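Local structure of regulator of nonsense transcripts 2 (Homo sapiens, 4CEK) at residues A[233-238]-A[271-276]; A[223-228]-A[257-262]. The protein acts as a factor in nonsense-mediated mRNA decay and carries three MIF4G domains, of which this is the second. All coordinates share one frame; numbering follows the deposited sequence.

Interaction 1 (A[233-238]-A[271-276]); sequences DTLHCL and HLRTSV
The flat group here is the guanidinium of R273, and L235 meets it at an edge. The methyl CD1 of L235 lies near the guanidinium plane, with CD1 4.2 Å from R273 NH1. Across this contact neither face of the group is covered by the leucine. The main touch is further back along the arginine, on its aliphatic part. L235 CD1 rests 3.7 Å from R273 CD and 4.1 Å from R273 CB. The two side chains run at a slant to each other.

L235 has CG anti to its carbonyl carbon (chi1 -74°), which sends its two methyls across to helix 268-287. The second methyl reaches the neighbouring residue, with L235 CD2 4.0 Å from T274 OG1. These two side chains meet at about a right angle. A methyl offers the hydroxyl no hydrogen bond, so this is van der Waals contact. T274 OG1 has its polar partner in the carbonyl O of S270, one turn back in its own helix. A weak bond to L264 O adds to it.

R273 stretches out through CB, CG and CD and then bends at chi3 (-121°). NH1 makes a hydrogen bond with OD1 of N232, next to D233 in helix 231-243. The arginine therefore bridges the two helices twice, through carbon at L235 and through nitrogen at N232.

The contact joins helices 231-243 and 268-287, which are separated in the chain by helix 247-266. L235 and L238 also pack on L277 further along helix 268-287. Chemically, the leucine gains an apolar lid from the arginine's methylenes, while N232 OD1 holds the charged end, on an arginine that is itself exposed. This probably spares the positive charge from burial among the leucines.

Interaction 2 (A[223-228]-A[257-262]); sequences LTKFKM and LETCGR
T224 and K225 stand at the end of helix 210-225, which closes in a Schellman motif, and they pack on T259 and C260 of helix 247-266. In the motif K227 takes a positive phi. M228 N bonds back to L223 O and K227 N to T224 O, so the last turn is tied off.

K225 carries the polar part of the contact. Its NZ donates to the carbonyl O of T259 at 3.0 Å. The C=O...N angle is 148°, and the donor sits 21° off the carbonyl plane. The chain bends at chi3 (-60°), which curls CD and CE alongside the same oxygen, with K225 CE 3.3 Å from T259 O. NZ also forms a salt bridge with E222 OE2, one turn earlier in its own helix, and a weak hydrogen bond with Y18 OH.

Carbon and sulphur fill the rest. K225 CG lies 4.1 Å from C260 CB. C260 SG sits between its backbone N and carbonyl carbon, and it faces T224, with SG 4.2 Å from T224 CB. The hydroxyl of T224 is engaged with I220 O and T234 OG1.

With a methionine in place of K225, the T259 carbonyl would probably lose this donor and the E222 carboxylate its positive mate.

The chemistry implies a mixed seam. One ammonium links a backbone carbonyl to a carboxylate, and the nearby negative charge is likely to favour its protonated form. Beside it T224 and C260 meet through a loose carbon-to-sulphur van der Waals contact.

From the N terminus, the chain first passes 223-228 at the end of helix 210-225, then 233-238 on helix 231-243. It meets 257-262 on helix 247-266 next, which closes the loop of interaction 2. Helix 268-287 brings 271-276, which closes that of interaction 1. The segments alternate, so the loops cross rather than nest. Each contact joins a helix to the next but one, and together they tie four successive helices of the MIF4G family region. The two contacts also touch directly: T234 OG1 is 2.7 Å from T224 OG1, a probable hydrogen bond, and L238 CD2 packs 3.9 Å from L257 CD2.

Interaction 1 (A[233-238]-A[271-276])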
ATOM      1  N   ASP A 233      -7.327   1.441  10.914  1.00 32.31           N
ATOM      2  CA  ASP A 233      -6.006   2.032  10.553  1.00 32.44           C
ATOM      3  C   ASP A 233      -6.093   3.098   9.484  1.00 33.85           C
ATOM      4  O   ASP A 233      -5.525   4.196   9.588  1.00 35.66           O
ATOM      5  CB  ASP A 233      -5.089   0.982   9.905  1.00 36.93           C
ATOM      6  CG  ASP A 233      -4.255   0.202  10.885  1.00 44.25           C
ATOM      7  OD1 ASP A 233      -3.713   0.823  11.830  1.00 51.06           O
ATOM      8  OD2 ASP A 233      -4.109  -1.028  10.664  1.00 46.52           O
ATOM      9  N   THR A 234      -6.732   2.727   8.382  1.00 32.53           N
ATOM     10  CA  THR A 234      -6.791   3.591   7.233  1.00 31.39           C
ATOM     11  C   THR A 234      -7.784   4.756   7.437  1.00 29.24           C
ATOM     12  O   THR A 234      -7.559   5.842   6.930  1.00 26.54           O
ATOM     13  CB  THR A 234      -7.149   2.757   6.012  1.00 31.99           C
ATOM     14  OG1 THR A 234      -6.190   1.685   5.926  1.00 29.84           O
ATOM     15  CG2 THR A 234      -7.160   3.640   4.726  1.00 26.45           C
ATOM     16  N   LEU A 235      -8.872   4.525   8.165  1.00 27.54           N
ATOM     17  CA  LEU A 235      -9.722   5.636   8.598  1.00 30.93           C
ATOM     18  C   LEU A 235      -8.982   6.644   9.470  1.00 32.96           C
ATOM     19  O   LEU A 235      -9.257   7.846   9.394  1.00 33.54           O
ATOM     20  CB  LEU A 235     -10.972   5.145   9.325  1.00 31.08           C
ATOM     21  CG  LEU A 235     -12.002   4.535   8.358  1.00 33.57           C
ATOM     22  CD1 LEU A 235     -13.099   3.760   9.092  1.00 35.93           C
ATOM     23  CD2 LEU A 235     -12.589   5.642   7.513  1.00 32.65           C
ATOM     24  N   HIS A 236      -8.042   6.178  10.294  1.00 32.14           N
ATOM     25  CA  HIS A 236      -7.233   7.129  11.038  1.00 34.09           C
ATOM     26  C   HIS A 236      -6.343   7.953  10.128  1.00 35.42           C
ATOM     27  O   HIS A 236      -6.166   9.167  10.327  1.00 36.99           O
ATOM     28  CB  HIS A 236      -6.412   6.462  12.107  1.00 36.06           C
ATOM     29  CG  HIS A 236      -5.472   7.413  12.761  1.00 42.99           C
ATOM     30  ND1 HIS A 236      -4.175   7.517  12.396  1.00 41.88           N
ATOM     31  CD2 HIS A 236      -5.712   8.427  13.705  1.00 45.40           C
ATOM     32  CE1 HIS A 236      -3.598   8.506  13.129  1.00 47.35           C
ATOM     33  NE2 HIS A 236      -4.547   9.063  13.914  1.00 45.71           N
ATOM     34  N   CYS A 237      -5.788   7.320   9.103  1.00 32.79           N
ATOM     35  CA  CYS A 237      -5.061   8.033   8.095  1.00 36.30           C
ATOM     36  C   CYS A 237      -5.884   9.155   7.504  1.00 37.37           C
ATOM     37  O   CYS A 237      -5.431  10.274   7.387  1.00 37.63           O
ATOM     38  CB  CYS A 237      -4.619   7.066   6.984  1.00 41.24           C
ATOM     39  SG  CYS A 237      -3.252   6.004   7.495  1.00 43.53           S
ATOM     40  N   LEU A 238      -7.111   8.841   7.141  1.00 36.46           N
ATOM     41  CA  LEU A 238      -7.980   9.806   6.512  1.00 37.28           C
ATOM     42  C   LEU A 238      -8.333  10.931   7.461  1.00 37.36           C
ATOM     43  O   LEU A 238      -8.241  12.109   7.103  1.00 40.02           O
ATOM     44  CB  LEU A 238      -9.232   9.075   6.042  1.00 39.82           C
ATOM     45  CG  LEU A 238     -10.294   9.829   5.297  1.00 43.42           C
ATOM     46  CD1 LEU A 238      -9.681  10.703   4.208  1.00 40.88           C
ATOM     47  CD2 LEU A 238     -11.257   8.760   4.777  1.00 43.65           C
ATOM     48  N   HIS A 271     -18.752   1.547   6.836  1.00 44.03           N
ATOM     49  CA  HIS A 271     -19.632   2.383   6.031  1.00 42.19           C
ATOM     50  C   HIS A 271     -19.959   3.700   6.674  1.00 43.70           C
ATOM     51  O   HIS A 271     -19.768   4.773   6.062  1.00 41.81           O
ATOM     52  CB  HIS A 271     -20.928   1.641   5.677  1.00 45.70           C
ATOM     53  CG  HIS A 271     -22.000   2.548   5.100  1.00 49.45           C
ATOM     54  ND1 HIS A 271     -23.229   2.632   5.620  1.00 50.59           N
ATOM     55  CD2 HIS A 271     -21.958   3.462   4.046  1.00 48.59           C
ATOM     56  CE1 HIS A 271     -23.936   3.541   4.938  1.00 52.55           C
ATOM     57  NE2 HIS A 271     -23.154   4.047   3.980  1.00 49.16           N
ATOM     58  N   LEU A 272     -20.417   3.637   7.916  1.00 43.89           N
ATOM     59  CA  LEU A 272     -20.942   4.803   8.624  1.00 47.02           C
ATOM     60  C   LEU A 272     -19.878   5.827   8.896  1.00 43.78           C
ATOM     61  O   LEU A 272     -20.132   7.028   8.858  1.00 45.48           O
ATOM     62  CB  LEU A 272     -21.626   4.372   9.950  1.00 57.28           C
ATOM     63  CG  LEU A 272     -22.118   5.438  10.969  1.00 66.29           C
ATOM     64  CD1 LEU A 272     -23.325   4.976  11.787  1.00 64.23           C
ATOM     65  CD2 LEU A 272     -20.990   5.868  11.913  1.00 67.42           C
ATOM     66  N   ARG A 273     -18.671   5.373   9.200  1.00 48.49           N
ATOM     67  CA  ARG A 273     -17.601   6.310   9.554  1.00 43.53           C
ATOM     68  C   ARG A 273     -16.975   6.915   8.324  1.00 39.63           C
ATOM     69  O   ARG A 273     -16.551   8.081   8.356  1.00 38.26           O
ATOM     70  CB  ARG A 273     -16.541   5.631  10.382  1.00 51.65           C
ATOM     71  CG  ARG A 273     -15.753   6.611  11.223  1.00 62.35           C
ATOM     72  CD  ARG A 273     -14.468   5.976  11.712  1.00 72.87           C
ATOM     73  NE  ARG A 273     -14.382   5.949  13.170  1.00 81.05           N
ATOM     74  CZ  ARG A 273     -13.616   5.113  13.870  1.00 86.17           C
ATOM     75  NH1 ARG A 273     -12.832   4.226  13.248  1.00 73.58           N
ATOM     76  NH2 ARG A 273     -13.620   5.177  15.210  1.00 94.53           N
ATOM     77  N   THR A 274     -16.903   6.125   7.247  1.00 36.00           N
ATOM     78  CA  THR A 274     -16.475   6.618   5.938  1.00 36.54           C
ATOM     79  C   THR A 274     -17.394   7.761   5.475  1.00 36.47           C
ATOM     80  O   THR A 274     -16.947   8.862   5.130  1.00 35.66           O
ATOM     81  CB  THR A 274     -16.473   5.479   4.906  1.00 34.91           C
ATOM     82  OG1 THR A 274     -15.756   4.355   5.449  1.00 34.14           O
ATOM     83  CG2 THR A 274     -15.785   5.904   3.599  1.00 32.65           C
ATOM     84  N   SER A 275     -18.679   7.488   5.553  1.00 36.68           N
ATOM     85  CA  SER A 275     -19.724   8.415   5.174  1.00 38.75           C
ATOM     86  C   SER A 275     -19.683   9.700   5.949  1.00 38.32           C
ATOM     87  O   SER A 275     -19.805  10.775   5.380  1.00 36.99           O
ATOM     88  CB  SER A 275     -21.071   7.775   5.413  1.00 40.93           C
ATOM     89  OG  SER A 275     -22.041   8.747   5.161  1.00 49.97           O
ATOM     90  N   VAL A 276     -19.488   9.604   7.256  1.00 41.03           N
ATOM     91  CA  VAL A 276     -19.340  10.811   8.053  1.00 40.24           C
ATOM     92  C   VAL A 276     -18.167  11.621   7.527  1.00 41.29           C
ATOM     93  O   VAL A 276     -18.280  12.840   7.346  1.00 47.39           O
ATOM     94  CB  VAL A 276     -19.160  10.517   9.567  1.00 38.63           C
ATOM     95  CG1 VAL A 276     -18.818  11.800  10.300  1.00 34.76           C
ATOM     96  CG2 VAL A 276     -20.422   9.929  10.143  1.00 39.13           C
TER

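Interaction 2 (A[223-228]-A[257-262])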
ATOM      1  N   LEU A 223      -3.101  -2.404   0.343  1.00 26.44           N
ATOM      2  CA  LEU A 223      -2.999  -3.194   1.556  1.00 26.76           C
ATOM      3  C   LEU A 223      -4.278  -3.184   2.363  1.00 28.18           C
ATOM      4  O   LEU A 223      -4.568  -4.149   3.052  1.00 29.12           O
ATOM      5  CB  LEU A 223      -1.794  -2.706   2.390  1.00 27.09           C
ATOM      6  CG  LEU A 223      -0.457  -3.187   1.783  1.00 26.39           C
ATOM      7  CD1 LEU A 223       0.718  -2.436   2.332  1.00 24.93           C
ATOM      8  CD2 LEU A 223      -0.288  -4.699   2.002  1.00 23.60           C
ATOM      9  N   THR A 224      -5.060  -2.109   2.274  1.00 28.28           N
ATOM     10  CA  THR A 224      -6.304  -2.014   3.030  1.00 27.37           C
ATOM     11  C   THR A 224      -7.311  -2.950   2.397  1.00 30.64           C
ATOM     12  O   THR A 224      -8.073  -3.667   3.111  1.00 31.32           O
ATOM     13  CB  THR A 224      -6.867  -0.568   3.008  1.00 28.55           C
ATOM     14  OG1 THR A 224      -5.906   0.320   3.600  1.00 28.08           O
ATOM     15  CG2 THR A 224      -8.183  -0.448   3.773  1.00 24.85           C
ATOM     16  N   LYS A 225      -7.347  -2.938   1.056  1.00 31.31           N
ATOM     17  CA  LYS A 225      -8.272  -3.821   0.323  1.00 34.22           C
ATOM     18  C   LYS A 225      -7.951  -5.288   0.613  1.00 32.82           C
ATOM     19  O   LYS A 225      -8.832  -6.105   0.574  1.00 33.76           O
ATOM     20  CB  LYS A 225      -8.299  -3.521  -1.209  1.00 33.52           C
ATOM     21  CG  LYS A 225      -9.104  -2.252  -1.576  1.00 34.93           C
ATOM     22  CD  LYS A 225      -9.076  -1.861  -3.074  1.00 34.24           C
ATOM     23  CE  LYS A 225      -7.679  -1.586  -3.601  1.00 34.20           C
ATOM     24  NZ  LYS A 225      -7.637  -0.931  -4.962  1.00 33.06           N
ATOM     25  N   PHE A 226      -6.695  -5.599   0.924  1.00 34.92           N
ATOM     26  CA  PHE A 226      -6.307  -6.955   1.313  1.00 36.43           C
ATOM     27  C   PHE A 226      -6.426  -7.248   2.836  1.00 38.32           C
ATOM     28  O   PHE A 226      -6.071  -8.346   3.285  1.00 36.96           O
ATOM     29  CB  PHE A 226      -4.874  -7.230   0.826  1.00 36.70           C
ATOM     30  CG  PHE A 226      -4.808  -7.667  -0.611  1.00 33.96           C
ATOM     31  CD1 PHE A 226      -5.274  -8.900  -0.975  1.00 34.41           C
ATOM     32  CD2 PHE A 226      -4.285  -6.844  -1.571  1.00 32.37           C
ATOM     33  CE1 PHE A 226      -5.233  -9.311  -2.285  1.00 35.02           C
ATOM     34  CE2 PHE A 226      -4.225  -7.229  -2.871  1.00 34.34           C
ATOM     35  CZ  PHE A 226      -4.694  -8.470  -3.236  1.00 35.69           C
ATOM     36  N   LYS A 227      -6.908  -6.265   3.604  1.00 38.09           N
ATOM     37  CA  LYS A 227      -7.028  -6.350   5.059  1.00 41.43           C
ATOM     38  C   LYS A 227      -5.681  -6.509   5.755  1.00 40.66           C
ATOM     39  O   LYS A 227      -5.647  -7.060   6.839  1.00 39.85           O
ATOM     40  CB  LYS A 227      -7.954  -7.505   5.487  1.00 45.27           C
ATOM     41  CG  LYS A 227      -9.281  -7.562   4.747  1.00 48.47           C
ATOM     42  CD  LYS A 227     -10.115  -8.758   5.195  1.00 55.05           C
ATOM     43  CE  LYS A 227     -11.311  -8.988   4.260  1.00 68.00           C
ATOM     44  NZ  LYS A 227     -11.844 -10.388   4.287  1.00 73.72           N
ATOM     45  N   MET A 228      -4.581  -6.069   5.136  1.00 37.46           N
ATOM     46  CA  MET A 228      -3.298  -5.980   5.839  1.00 35.33           C
ATOM     47  C   MET A 228      -3.239  -4.722   6.698  1.00 35.00           C
ATOM     48  O   MET A 228      -2.634  -4.738   7.730  1.00 39.54           O
ATOM     49  CB  MET A 228      -2.136  -6.027   4.877  1.00 34.33           C
ATOM     50  CG  MET A 228      -2.027  -7.355   4.128  1.00 37.71           C
ATOM     51  SD  MET A 228      -1.769  -8.844   5.177  1.00 36.52           S
ATOM     52  CE  MET A 228      -3.425  -9.492   5.413  1.00 28.89           C
ATOM     53  N   LEU A 257      -8.718   7.817  -1.186  1.00 31.54           N
ATOM     54  CA  LEU A 257     -10.133   7.424  -1.438  1.00 33.10           C
ATOM     55  C   LEU A 257     -10.375   6.793  -2.831  1.00 31.52           C
ATOM     56  O   LEU A 257     -11.195   5.901  -2.978  1.00 32.25           O
ATOM     57  CB  LEU A 257     -11.084   8.605  -1.196  1.00 33.90           C
ATOM     58  CG  LEU A 257     -11.178   9.139   0.235  1.00 32.21           C
ATOM     59  CD1 LEU A 257     -11.753  10.579   0.306  1.00 29.21           C
ATOM     60  CD2 LEU A 257     -12.010   8.147   1.007  1.00 27.67           C
ATOM     61  N   GLU A 258      -9.637   7.225  -3.839  1.00 36.25           N
ATOM     62  CA  GLU A 258      -9.677   6.565  -5.139  1.00 40.90           C
ATOM     63  C   GLU A 258      -9.186   5.106  -5.067  1.00 40.03           C
ATOM     64  O   GLU A 258      -9.666   4.242  -5.796  1.00 37.39           O
ATOM     65  CB  GLU A 258      -8.795   7.281  -6.148  1.00 47.27           C
ATOM     66  CG  GLU A 258      -9.294   8.593  -6.742  1.00 59.44           C
ATOM     67  CD  GLU A 258      -8.251   9.167  -7.709  1.00 71.72           C
ATOM     68  OE1 GLU A 258      -7.663   8.353  -8.477  1.00 78.95           O
ATOM     69  OE2 GLU A 258      -7.979  10.396  -7.680  1.00 72.25           O
ATOM     70  N   THR A 259      -8.213   4.849  -4.197  1.00 38.65           N
ATOM     71  CA  THR A 259      -7.600   3.545  -4.100  1.00 31.10           C
ATOM     72  C   THR A 259      -8.517   2.622  -3.292  1.00 28.81           C
ATOM     73  O   THR A 259      -8.727   1.518  -3.700  1.00 28.78           O
ATOM     74  CB  THR A 259      -6.168   3.637  -3.497  1.00 31.57           C
ATOM     75  OG1 THR A 259      -5.385   4.624  -4.199  1.00 30.00           O
ATOM     76  CG2 THR A 259      -5.437   2.279  -3.570  1.00 30.32           C
ATOM     77  N   CYS A 260      -9.056   3.047  -2.149  1.00 29.79           N
ATOM     78  CA  CYS A 260      -9.833   2.123  -1.272  1.00 28.23           C
ATOM     79  C   CYS A 260     -11.094   2.683  -0.660  1.00 27.31           C
ATOM     80  O   CYS A 260     -11.705   2.004   0.148  1.00 29.32           O
ATOM     81  CB  CYS A 260      -8.976   1.598  -0.116  1.00 31.68           C
ATOM     82  SG  CYS A 260      -8.472   2.819   1.149  1.00 31.02           S
ATOM     83  N   GLY A 261     -11.525   3.875  -1.065  1.00 30.23           N
ATOM     84  CA  GLY A 261     -12.748   4.496  -0.535  1.00 30.05           C
ATOM     85  C   GLY A 261     -14.002   3.656  -0.744  1.00 32.83           C
ATOM     86  O   GLY A 261     -14.867   3.605   0.129  1.00 30.73           O
ATOM     87  N   ARG A 262     -14.137   2.990  -1.886  1.00 32.89           N
ATOM     88  CA  ARG A 262     -15.343   2.197  -2.092  1.00 35.97           C
ATOM     89  C   ARG A 262     -15.353   0.990  -1.201  1.00 33.35           C
ATOM     90  O   ARG A 262     -16.401   0.644  -0.668  1.00 33.16           O
ATOM     91  CB  ARG A 262     -15.520   1.772  -3.545  1.00 41.42           C
ATOM     92  CG  ARG A 262     -16.097   2.872  -4.415  1.00 46.56           C
ATOM     93  CD  ARG A 262     -15.741   2.634  -5.869  1.00 51.91           C
ATOM     94  NE  ARG A 262     -16.417   3.565  -6.757  1.00 56.18           N
ATOM     95  CZ  ARG A 262     -16.338   3.537  -8.085  1.00 59.98           C
ATOM     96  NH1 ARG A 262     -15.603   2.610  -8.708  1.00 57.09           N
ATOM     97  NH2 ARG A 262     -17.006   4.443  -8.795  1.00 58.80           N
TER